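Local structure of ganglioside-induced differentiation-associated protein 2 (Homo sapiens, 4UML) at residues 68-73 / 161-166; 62-67 / 205-210. The protein has no firmly established function, but carries in its N-terminal half the macro domain described here, a fold that in many relatives binds ADP-ribose. One frame throughout, in Å; residues are numbered along the deposited sequence.

Contact 1: residues 68-73 / 161-166; sequences NCTAIV and SMSSVG
Thr70 and Ser164 lock together reciprocally where the parallel strands 71-73 and 164-166 begin. Thr70 N donates to Ser164 OG at 3.1 Å, and Ser164 N donates back to Thr70 OG1 at 3.2 Å, so each side chain receives the other residue's backbone N-H. Thr70 can serve in this way because its OG1 stands anti to the carbonyl carbon (chi1 -47°), beside its own N, while CG2 turns to Met162. A valine in its place would probably leave the Ser164 N-H without this acceptor, and so weaken the start of the strand pair. Met162 packs alongside: its CB and CG lie against Thr70 CG2, each at 3.6 Å, the two side chains crossing obliquely; the extended chain then brings SD to 3.4 Å from Ala71 CB, and CE ends beside that same methyl. Beyond this exchange the parallel ladder takes over, with a weak bond from Ala71 N to Ser164 O, a nearly straight one from Gly166 N to Ala71 O (2.8 Å, 170°), and one from Val73 N to Gly166 O. Gly166, having no side chain, lets Cys69 SG settle 3.6 Å from Gly166 N. On the other face Val73 CG2 meets Val165 CG1, and helix 139-159 covers both valines through Val153. That helix links strand 125-129 to strand 164-167, a beta-alpha-beta crossover that passes over strand 71-75, in the mixed central sheet of the macro domain fold.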
ATOM      1  N   ASN A  68       3.978  -2.090  12.268  1.00 23.52           N
ATOM      2  CA  ASN A  68       3.209  -1.269  13.204  1.00 24.84           C
ATOM      3  C   ASN A  68       2.842   0.118  12.639  1.00 25.69           C
ATOM      4  O   ASN A  68       2.721   1.068  13.380  1.00 27.67           O
ATOM      5  CB  ASN A  68       3.958  -1.133  14.541  1.00 25.88           C
ATOM      6  CG  ASN A  68       5.208  -0.291  14.415  1.00 29.10           C
ATOM      7  OD1 ASN A  68       5.740  -0.128  13.310  1.00 26.05           O
ATOM      8  ND2 ASN A  68       5.675   0.276  15.532  1.00 28.77           N
ATOM      9  N   CYS A  69       2.632   0.230  11.335  1.00 24.41           N
ATOM     10  CA  CYS A  69       2.053   1.429  10.762  1.00 26.30           C
ATOM     11  C   CYS A  69       0.652   1.652  11.329  1.00 26.87           C
ATOM     12  O   CYS A  69       0.006   0.698  11.805  1.00 27.33           O
ATOM     13  CB  CYS A  69       2.001   1.293   9.236  1.00 27.48           C
ATOM     14  SG  CYS A  69       3.629   1.166   8.450  1.00 30.83           S
ATOM     15  N   THR A  70       0.145   2.880  11.226  1.00 26.87           N
ATOM     16  CA  THR A  70      -1.203   3.204  11.699  1.00 25.63           C
ATOM     17  C   THR A  70      -2.215   2.279  11.011  1.00 26.69           C
ATOM     18  O   THR A  70      -3.122   1.731  11.675  1.00 25.42           O
ATOM     19  CB  THR A  70      -1.574   4.681  11.444  1.00 27.51           C
ATOM     20  OG1 THR A  70      -0.471   5.508  11.865  1.00 26.67           O
ATOM     21  CG2 THR A  70      -2.875   5.069  12.212  1.00 28.02           C
ATOM     22  N   ALA A  71      -2.058   2.132   9.692  1.00 22.73           N
ATOM     23  CA  ALA A  71      -2.816   1.199   8.883  1.00 22.19           C
ATOM     24  C   ALA A  71      -1.904   0.401   7.952  1.00 20.28           C
ATOM     25  O   ALA A  71      -0.903   0.912   7.419  1.00 22.19           O
ATOM     26  CB  ALA A  71      -3.858   1.934   8.055  1.00 22.84           C
ATOM     27  N   ILE A  72      -2.246  -0.859   7.779  1.00 21.39           N
ATOM     28  CA  ILE A  72      -1.706  -1.669   6.706  1.00 22.52           C
ATOM     29  C   ILE A  72      -2.830  -1.952   5.721  1.00 20.51           C
ATOM     30  O   ILE A  72      -4.030  -1.871   6.055  1.00 21.71           O
ATOM     31  CB  ILE A  72      -0.997  -2.955   7.182  1.00 23.87           C
ATOM     32  CG1 ILE A  72      -1.971  -3.895   7.907  1.00 26.15           C
ATOM     33  CG2 ILE A  72       0.200  -2.634   8.043  1.00 26.52           C
ATOM     34  CD1 ILE A  72      -1.658  -5.317   7.600  1.00 29.64           C
ATOM     35  N   VAL A  73      -2.427  -2.244   4.497  1.00 19.92           N
ATOM     36  CA  VAL A  73      -3.334  -2.416   3.391  1.00 19.60           C
ATOM     37  C   VAL A  73      -3.453  -3.896   2.972  1.00 21.19           C
ATOM     38  O   VAL A  73      -2.468  -4.579   2.772  1.00 21.81           O
ATOM     39  CB  VAL A  73      -2.868  -1.595   2.193  1.00 19.78           C
ATOM     40  CG1 VAL A  73      -3.804  -1.807   1.006  1.00 20.95           C
ATOM     41  CG2 VAL A  73      -2.757  -0.112   2.535  1.00 20.26           C
ATOM     42  N   SER A 161      -6.384  10.996  10.083  1.00 33.71           N
ATOM     43  CA  SER A 161      -5.150  11.567  10.590  1.00 35.69           C
ATOM     44  C   SER A 161      -4.098  10.524  10.913  1.00 35.50           C
ATOM     45  O   SER A 161      -3.510  10.552  11.980  1.00 33.52           O
ATOM     46  CB  SER A 161      -5.428  12.428  11.849  1.00 41.47           C
ATOM     47  OG  SER A 161      -6.567  13.248  11.650  1.00 42.86           O
ATOM     48  N   MET A 162      -3.827   9.606   9.989  1.00 32.98           N
ATOM     49  CA  MET A 162      -2.844   8.551  10.265  1.00 29.25           C
ATOM     50  C   MET A 162      -1.431   9.046  10.058  1.00 31.15           C
ATOM     51  O   MET A 162      -1.166   9.764   9.117  1.00 35.05           O
ATOM     52  CB  MET A 162      -3.090   7.354   9.378  1.00 27.80           C
ATOM     53  CG  MET A 162      -4.505   6.825   9.461  1.00 30.26           C
ATOM     54  SD  MET A 162      -4.560   5.263   8.550  1.00 28.63           S
ATOM     55  CE  MET A 162      -6.280   4.882   8.630  1.00 29.06           C
ATOM     56  N   SER A 163      -0.508   8.631  10.915  1.00 31.15           N
ATOM     57  CA  SER A 163       0.884   9.003  10.749  1.00 31.84           C
ATOM     58  C   SER A 163       1.688   8.089   9.793  1.00 32.60           C
ATOM     59  O   SER A 163       2.701   8.522   9.233  1.00 30.73           O
ATOM     60  CB  SER A 163       1.555   9.081  12.121  1.00 34.91           C
ATOM     61  OG  SER A 163       1.663   7.796  12.697  1.00 36.90           O
ATOM     62  N   SER A 164       1.240   6.847   9.584  1.00 27.91           N
ATOM     63  CA  SER A 164       1.920   5.952   8.645  1.00 25.36           C
ATOM     64  C   SER A 164       0.973   4.939   8.022  1.00 25.11           C
ATOM     65  O   SER A 164      -0.055   4.550   8.621  1.00 23.65           O
ATOM     66  CB  SER A 164       3.107   5.230   9.273  1.00 26.88           C
ATOM     67  OG  SER A 164       2.709   4.422  10.344  1.00 26.02           O
ATOM     68  N   VAL A 165       1.311   4.567   6.791  1.00 24.05           N
ATOM     69  CA  VAL A 165       0.569   3.576   6.004  1.00 23.40           C
ATOM     70  C   VAL A 165       1.568   2.558   5.422  1.00 22.86           C
ATOM     71  O   VAL A 165       2.589   2.932   4.839  1.00 25.25           O
ATOM     72  CB  VAL A 165      -0.292   4.203   4.894  1.00 26.67           C
ATOM     73  CG1 VAL A 165      -1.080   3.142   4.112  1.00 27.13           C
ATOM     74  CG2 VAL A 165      -1.279   5.209   5.481  1.00 28.56           C
ATOM     75  N   GLY A 166       1.313   1.287   5.699  1.00 21.38           N
ATOM     76  CA  GLY A 166       2.019   0.178   5.089  1.00 23.19           C
ATOM     77  C   GLY A 166       1.272  -0.365   3.894  1.00 21.89           C
ATOM     78  O   GLY A 166       0.268  -1.029   4.039  1.00 21.43           O
TER

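Contact 2: residues 62-67 / 205-210; sequences GDVALL and VFAVSD
Gly62, its backbone almost fully extended, sends its N-H to Val208 O at 3.0 Å (N-H...O angle 140°) just past the end of strand 57-61; the chain then turns into the short 3-10 segment 64-66. Within this turn Leu66 N bonds to Asp63 O and Leu67 N to Val64 O. Asp63 points away from the strand and serves its own segment: OD1 takes the N-H of Ala65 at 3.1 Å, approached from above the carboxylate plane, 43° out of it, which makes an Asx turn, and OD2 bonds to Ser89 of helix 85-94. The Gly-Asp-Val sequence resembles the Gly-Asp-Ile of ADP-ribose-binding macro domains, whose aspartate contacts the adenine; such a role here is only an inference.

Ala207 is the meeting point on the strand. Its CB lies 3.8 Å from Val64 CB and 3.9 Å from Val64 CG2, the branch that stands anti to the valine's backbone N. The same methyl has Gly62 O at 3.9 Å, so a backbone carbonyl and an isopropyl group both rest against one methyl. Two residues earlier on the strand, Val205 meets Leu67 tip to tip, with Leu67 CD1 3.9 Å from Val205 CG1; Leu67 CD1 also comes within 4.4 Å of Ala207 CB. Trp60 of strand 57-61 touches both Leu67 and Val205.

Past Val208 the strand runs on through the N-cap Ser209 into helix 210-223. Across the contact itself a single backbone hydrogen bond fixes Gly62 to the strand end, while the rest is methyl and isopropyl packing without directional bonds, so shape more than polarity sets how the 3-10 turn rests on the sheet.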
ATOM      1  N   GLY A  62       9.421  -7.474   3.045  1.00 30.61           N
ATOM      2  CA  GLY A  62       8.872  -8.189   4.204  1.00 31.73           C
ATOM      3  C   GLY A  62       7.367  -8.298   4.135  1.00 30.31           C
ATOM      4  O   GLY A  62       6.748  -7.776   3.201  1.00 29.89           O
ATOM      5  N   ASP A  63       6.789  -8.962   5.129  1.00 27.94           N
ATOM      6  CA  ASP A  63       5.353  -9.226   5.192  1.00 31.02           C
ATOM      7  C   ASP A  63       4.660  -8.007   5.807  1.00 28.01           C
ATOM      8  O   ASP A  63       4.904  -7.679   6.954  1.00 26.13           O
ATOM      9  CB  ASP A  63       5.113 -10.465   6.055  1.00 31.57           C
ATOM     10  CG  ASP A  63       3.674 -10.953   6.035  1.00 36.69           C
ATOM     11  OD1 ASP A  63       2.727 -10.180   5.707  1.00 34.66           O
ATOM     12  OD2 ASP A  63       3.483 -12.159   6.358  1.00 43.18           O
ATOM     13  N   VAL A  64       3.815  -7.340   5.023  1.00 25.41           N
ATOM     14  CA  VAL A  64       3.130  -6.133   5.464  1.00 23.84           C
ATOM     15  C   VAL A  64       2.397  -6.321   6.809  1.00 25.21           C
ATOM     16  O   VAL A  64       2.305  -5.385   7.595  1.00 22.86           O
ATOM     17  CB  VAL A  64       2.168  -5.619   4.377  1.00 25.19           C
ATOM     18  CG1 VAL A  64       0.898  -6.457   4.334  1.00 25.79           C
ATOM     19  CG2 VAL A  64       1.825  -4.159   4.623  1.00 24.76           C
ATOM     20  N   ALA A  65       1.896  -7.524   7.073  1.00 22.45           N
ATOM     21  CA  ALA A  65       1.159  -7.800   8.276  1.00 25.82           C
ATOM     22  C   ALA A  65       1.951  -7.601   9.569  1.00 25.71           C
ATOM     23  O   ALA A  65       1.357  -7.474  10.632  1.00 26.74           O
ATOM     24  CB  ALA A  65       0.563  -9.199   8.226  1.00 26.11           C
ATOM     25  N   LEU A  66       3.270  -7.535   9.461  1.00 27.18           N
ATOM     26  CA  LEU A  66       4.127  -7.372  10.636  1.00 27.50           C
ATOM     27  C   LEU A  66       4.322  -5.927  11.024  1.00 27.97           C
ATOM     28  O   LEU A  66       4.864  -5.652  12.085  1.00 28.87           O
ATOM     29  CB  LEU A  66       5.488  -7.971  10.353  1.00 28.65           C
ATOM     30  CG  LEU A  66       5.453  -9.492  10.091  1.00 30.26           C
ATOM     31  CD1 LEU A  66       6.829  -9.984   9.689  1.00 32.72           C
ATOM     32  CD2 LEU A  66       4.962 -10.196  11.326  1.00 29.81           C
ATOM     33  N   LEU A  67       3.898  -5.002  10.181  1.00 24.76           N
ATOM     34  CA  LEU A  67       4.270  -3.611  10.388  1.00 25.25           C
ATOM     35  C   LEU A  67       3.383  -2.912  11.405  1.00 24.68           C
ATOM     36  O   LEU A  67       2.178  -3.096  11.409  1.00 24.26           O
ATOM     37  CB  LEU A  67       4.238  -2.857   9.054  1.00 26.10           C
ATOM     38  CG  LEU A  67       5.289  -3.226   8.010  1.00 27.58           C
ATOM     39  CD1 LEU A  67       4.920  -2.570   6.684  1.00 27.72           C
ATOM     40  CD2 LEU A  67       6.681  -2.813   8.468  1.00 27.99           C
ATOM     41  N   VAL A 205       5.214   3.054   3.689  1.00 25.50           N
ATOM     42  CA  VAL A 205       6.050   1.905   3.498  1.00 25.07           C
ATOM     43  C   VAL A 205       5.487   1.082   2.375  1.00 26.77           C
ATOM     44  O   VAL A 205       4.327   0.654   2.424  1.00 28.24           O
ATOM     45  CB  VAL A 205       6.152   1.017   4.751  1.00 25.62           C
ATOM     46  CG1 VAL A 205       7.043  -0.188   4.483  1.00 25.67           C
ATOM     47  CG2 VAL A 205       6.664   1.798   5.925  1.00 25.51           C
ATOM     48  N   PHE A 206       6.325   0.858   1.371  1.00 25.83           N
ATOM     49  CA  PHE A 206       6.040  -0.111   0.327  1.00 25.42           C
ATOM     50  C   PHE A 206       6.656  -1.442   0.733  1.00 26.46           C
ATOM     51  O   PHE A 206       7.870  -1.610   0.612  1.00 29.97           O
ATOM     52  CB  PHE A 206       6.608   0.367  -0.996  1.00 25.49           C
ATOM     53  CG  PHE A 206       6.004   1.656  -1.505  1.00 26.55           C
ATOM     54  CD1 PHE A 206       4.747   1.668  -2.099  1.00 26.47           C
ATOM     55  CD2 PHE A 206       6.723   2.837  -1.471  1.00 26.91           C
ATOM     56  CE1 PHE A 206       4.194   2.838  -2.590  1.00 27.28           C
ATOM     57  CE2 PHE A 206       6.180   4.025  -1.976  1.00 30.28           C
ATOM     58  CZ  PHE A 206       4.909   4.033  -2.531  1.00 27.14           C
ATOM     59  N   ALA A 207       5.823  -2.333   1.277  1.00 25.90           N
ATOM     60  CA  ALA A 207       6.192  -3.701   1.609  1.00 28.29           C
ATOM     61  C   ALA A 207       6.176  -4.566   0.360  1.00 30.26           C
ATOM     62  O   ALA A 207       5.134  -4.687  -0.314  1.00 28.36           O
ATOM     63  CB  ALA A 207       5.227  -4.279   2.623  1.00 29.00           C
ATOM     64  N   VAL A 208       7.317  -5.172   0.049  1.00 29.81           N
ATOM     65  CA  VAL A 208       7.466  -5.963  -1.176  1.00 31.86           C
ATOM     66  C   VAL A 208       7.994  -7.370  -0.883  1.00 35.64           C
ATOM     67  O   VAL A 208       8.531  -7.620   0.173  1.00 32.54           O
ATOM     68  CB  VAL A 208       8.369  -5.267  -2.202  1.00 32.04           C
ATOM     69  CG1 VAL A 208       7.744  -3.946  -2.635  1.00 32.22           C
ATOM     70  CG2 VAL A 208       9.795  -5.059  -1.705  1.00 33.89           C
ATOM     71  N   SER A 209       7.797  -8.292  -1.816  1.00 37.74           N
ATOM     72  CA  SER A 209       8.459  -9.601  -1.752  1.00 40.46           C
ATOM     73  C   SER A 209       9.549  -9.617  -2.801  1.00 38.84           C
ATOM     74  O   SER A 209       9.765  -8.627  -3.494  1.00 35.40           O
ATOM     75  CB  SER A 209       7.472 -10.737  -2.008  1.00 40.07           C
ATOM     76  OG  SER A 209       7.036 -10.714  -3.359  1.00 43.15           O
ATOM     77  N   ASP A 210      10.253 -10.740  -2.918  1.00 44.07           N
ATOM     78  CA  ASP A 210      11.341 -10.856  -3.901  1.00 47.83           C
ATOM     79  C   ASP A 210      10.827 -10.672  -5.315  1.00 44.81           C
ATOM     80  O   ASP A 210      11.524 -10.139  -6.174  1.00 50.08           O
ATOM     81  CB  ASP A 210      12.064 -12.204  -3.763  1.00 56.39           C
ATOM     82  CG  ASP A 210      12.921 -12.274  -2.507  1.00 63.00           C
ATOM     83  OD1 ASP A 210      13.850 -11.444  -2.372  1.00 66.91           O
ATOM     84  OD2 ASP A 210      12.659 -13.145  -1.652  1.00 71.51           O
TER

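Both contacts are buried and both reach the same central sheet, in which strands 164-167 and 203-208 are neighbours; Val165 O and Val205 N, 2.9 Å apart, probably form a hydrogen bond between them. Contact 1 joins two parallel strands inside the sheet and relies on a backbone ladder reinforced by hydroxyl groups. Contact 2 lays a loop against a strand, buries about half the surface (216 against 424 Å²), and depends mainly on apolar packing with one backbone bond. Segments 62-67 and 68-73 are consecutive, so the 3-10 turn of contact 2 leads straight into contact 1, and Val64 packs against Ile72 and Gly166 where the two meet.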